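Local coordinates for protein pterin-4-alpha-carbinolamine dehydratase MoaB2 (Mycobacterium marinum, PDB 3RFQ) that probably acts in molybdenum cofactor biosynthesis, binding molybdopterin or a precursor, at residues V93-G98 with D105-S110. Sequence-based numbering, arbitrary orientation.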
ATOM      1  N   VAL C  93       3.075  15.194 -21.735  1.00 16.71           N
ATOM      2  CA  VAL C  93       3.440  16.425 -21.047  1.00 16.66           C
ATOM      3  C   VAL C  93       3.528  16.170 -19.530  1.00 16.02           C
ATOM      4  O   VAL C  93       2.568  15.709 -18.926  1.00 15.61           O
ATOM      5  CB  VAL C  93       2.450  17.583 -21.341  1.00 17.40           C
ATOM      6  CG1 VAL C  93       2.885  18.897 -20.587  1.00 18.22           C
ATOM      7  CG2 VAL C  93       2.360  17.843 -22.836  1.00 15.76           C
ATOM      8  N   VAL C  94       4.676  16.486 -18.934  1.00 15.52           N
ATOM      9  CA  VAL C  94       4.817  16.456 -17.487  1.00 14.10           C
ATOM     10  C   VAL C  94       4.981  17.918 -17.074  1.00 15.18           C
ATOM     11  O   VAL C  94       5.905  18.576 -17.543  1.00 16.70           O
ATOM     12  CB  VAL C  94       6.061  15.612 -17.074  1.00 14.00           C
ATOM     13  CG1 VAL C  94       6.274  15.630 -15.583  1.00 12.81           C
ATOM     14  CG2 VAL C  94       5.932  14.164 -17.561  1.00 12.00           C
ATOM     15  N   SER C  95       4.063  18.449 -16.255  1.00 14.76           N
ATOM     16  CA  SER C  95       4.240  19.780 -15.645  1.00 14.62           C
ATOM     17  C   SER C  95       4.790  19.606 -14.222  1.00 14.03           C
ATOM     18  O   SER C  95       4.578  18.575 -13.603  1.00 11.77           O
ATOM     19  CB  SER C  95       2.913  20.560 -15.615  1.00 15.55           C
ATOM     20  OG  SER C  95       1.960  19.963 -14.734  1.00 15.96           O
ATOM     21  N   VAL C  96       5.496  20.613 -13.715  1.00 13.83           N
ATOM     22  CA  VAL C  96       6.074  20.563 -12.392  1.00 13.99           C
ATOM     23  C   VAL C  96       5.695  21.841 -11.650  1.00 15.50           C
ATOM     24  O   VAL C  96       5.990  22.976 -12.117  1.00 15.60           O
ATOM     25  CB  VAL C  96       7.624  20.372 -12.467  1.00 14.81           C
ATOM     26  CG1 VAL C  96       8.313  20.779 -11.173  1.00 17.98           C
ATOM     27  CG2 VAL C  96       7.930  18.941 -12.706  1.00 14.25           C
ATOM     28  N   GLY C  97       5.028  21.676 -10.507  1.00 14.67           N
ATOM     29  CA  GLY C  97       4.641  22.848  -9.691  1.00 15.51           C
ATOM     30  C   GLY C  97       3.172  23.272  -9.796  1.00 16.17           C
ATOM     31  O   GLY C  97       2.431  22.850 -10.724  1.00 15.09           O
ATOM     32  N   GLY C  98       2.756  24.094  -8.831  1.00 16.84           N
ATOM     33  CA  GLY C  98       1.434  24.672  -8.794  1.00 18.17           C
ATOM     34  C   GLY C  98       0.326  23.703  -8.414  1.00 18.92           C
ATOM     35  O   GLY C  98      -0.836  23.923  -8.785  1.00 19.62           O
ATOM     36  N   ASP C 105      -1.705  28.182  -6.632  1.00 30.31           N
ATOM     37  CA  ASP C 105      -1.519  26.799  -7.040  1.00 27.38           C
ATOM     38  C   ASP C 105      -2.623  26.398  -8.012  1.00 26.08           C
ATOM     39  O   ASP C 105      -3.594  25.704  -7.622  1.00 25.42           O
ATOM     40  CB  ASP C 105      -1.492  25.867  -5.835  1.00 27.33           C
ATOM     41  CG  ASP C 105      -0.163  25.912  -5.070  1.00 28.29           C
ATOM     42  OD1 ASP C 105       0.863  25.437  -5.617  1.00 28.38           O
ATOM     43  OD2 ASP C 105      -0.166  26.372  -3.900  1.00 28.02           O
ATOM     44  N   VAL C 106      -2.481  26.852  -9.262  1.00 23.65           N
ATOM     45  CA  VAL C 106      -3.565  26.773 -10.252  1.00 22.74           C
ATOM     46  C   VAL C 106      -3.370  25.750 -11.391  1.00 20.88           C
ATOM     47  O   VAL C 106      -4.201  25.672 -12.299  1.00 21.03           O
ATOM     48  CB  VAL C 106      -3.930  28.165 -10.843  1.00 24.11           C
ATOM     49  CG1 VAL C 106      -4.579  29.070  -9.769  1.00 24.41           C
ATOM     50  CG2 VAL C 106      -2.713  28.837 -11.459  1.00 24.79           C
ATOM     51  N   THR C 107      -2.295  24.964 -11.327  1.00 18.34           N
ATOM     52  CA  THR C 107      -2.015  23.957 -12.364  1.00 17.47           C
ATOM     53  C   THR C 107      -3.199  22.989 -12.557  1.00 17.91           C
ATOM     54  O   THR C 107      -3.591  22.717 -13.708  1.00 18.45           O
ATOM     55  CB  THR C 107      -0.726  23.178 -12.072  1.00 16.38           C
ATOM     56  OG1 THR C 107       0.367  24.094 -11.890  1.00 16.13           O
ATOM     57  CG2 THR C 107      -0.388  22.177 -13.172  1.00 14.12           C
ATOM     58  N   PRO C 108      -3.805  22.507 -11.454  1.00 17.47           N
ATOM     59  CA  PRO C 108      -4.913  21.545 -11.713  1.00 17.98           C
ATOM     60  C   PRO C 108      -6.120  22.172 -12.407  1.00 19.64           C
ATOM     61  O   PRO C 108      -6.693  21.529 -13.294  1.00 20.34           O
ATOM     62  CB  PRO C 108      -5.296  21.039 -10.319  1.00 16.69           C
ATOM     63  CG  PRO C 108      -4.050  21.333  -9.464  1.00 16.75           C
ATOM     64  CD  PRO C 108      -3.503  22.621 -10.015  1.00 16.31           C
ATOM     65  N   GLU C 109      -6.492  23.395 -12.012  1.00 21.19           N
ATOM     66  CA  GLU C 109      -7.608  24.124 -12.626  1.00 23.22           C
ATOM     67  C   GLU C 109      -7.325  24.403 -14.107  1.00 23.78           C
ATOM     68  O   GLU C 109      -8.221  24.250 -14.944  1.00 24.31           O
ATOM     69  CB  GLU C 109      -7.928  25.452 -11.889  1.00 25.00           C
ATOM     70  CG  GLU C 109      -8.575  25.314 -10.508  1.00 26.69           C
ATOM     71  CD  GLU C 109      -7.772  24.399  -9.590  1.00 28.90           C
ATOM     72  OE1 GLU C 109      -6.587  24.704  -9.313  1.00 28.11           O
ATOM     73  OE2 GLU C 109      -8.309  23.339  -9.202  1.00 30.93           O
ATOM     74  N   SER C 110      -6.099  24.831 -14.414  1.00 23.41           N
ATOM     75  CA  SER C 110      -5.665  25.018 -15.816  1.00 24.54           C
ATOM     76  C   SER C 110      -5.717  23.704 -16.595  1.00 23.60           C
ATOM     77  O   SER C 110      -6.154  23.668 -17.756  1.00 24.16           O
ATOM     78  CB  SER C 110      -4.236  25.564 -15.894  1.00 24.36           C
ATOM     79  OG  SER C 110      -4.091  26.788 -15.193  1.00 26.81           O
TER
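Thr107, the first residue of helix 107-114, is bonded to the two glycines that follow strand 92-96. Its CB lies 3.4 Å from Gly98 O, and from there the side chain forks. The OG1 branch, anti to the carbonyl carbon (chi1 -54°), donates its proton to Gly97 O at 2.7 Å. It meets that oxygen well off the C=O direction, at a C=O...OG1 angle of 128°, and tilted from the carbonyl plane. The same hydroxyl sits 3.3 Å from Gly98 CA. Both glycines have positive phi. The CG2 branch, anti to the backbone N, faces Ser95 and packs 3.6 Å from its OG; the Thr107 side chain also touches Asn155 and Val38 on the two neighbouring strands. Ser95 OG itself is hydrogen-bonded to Asn155 ND2. The backbone adds a second link: Thr107 N donates to Gly98 O at 3.1 Å, a bent bond with an N-H...O angle of 142°. Pro108 CD touches the same carbonyl oxygen. Asp105 brings OD1 to 3.3 Å from Gly98 CA, while OD2 is hydrogen-bonded to Thr102 OG1. This Gly-Gly turn, carrying the chain from a central parallel strand into the loop before the next helix, belongs to the alpha/beta fold of MogA/MoaB proteins and, as in relatives, probably helps form the molybdopterin site. One threonine thus offers a hydroxyl, a methyl and a backbone N-H to Gly97 O, Ser95 OG and Gly98 O respectively. Two adjacent glycine carbonyls are each gripped by a donor of that residue, which probably fixes the path of Gly97 and Gly98 against the start of the helix.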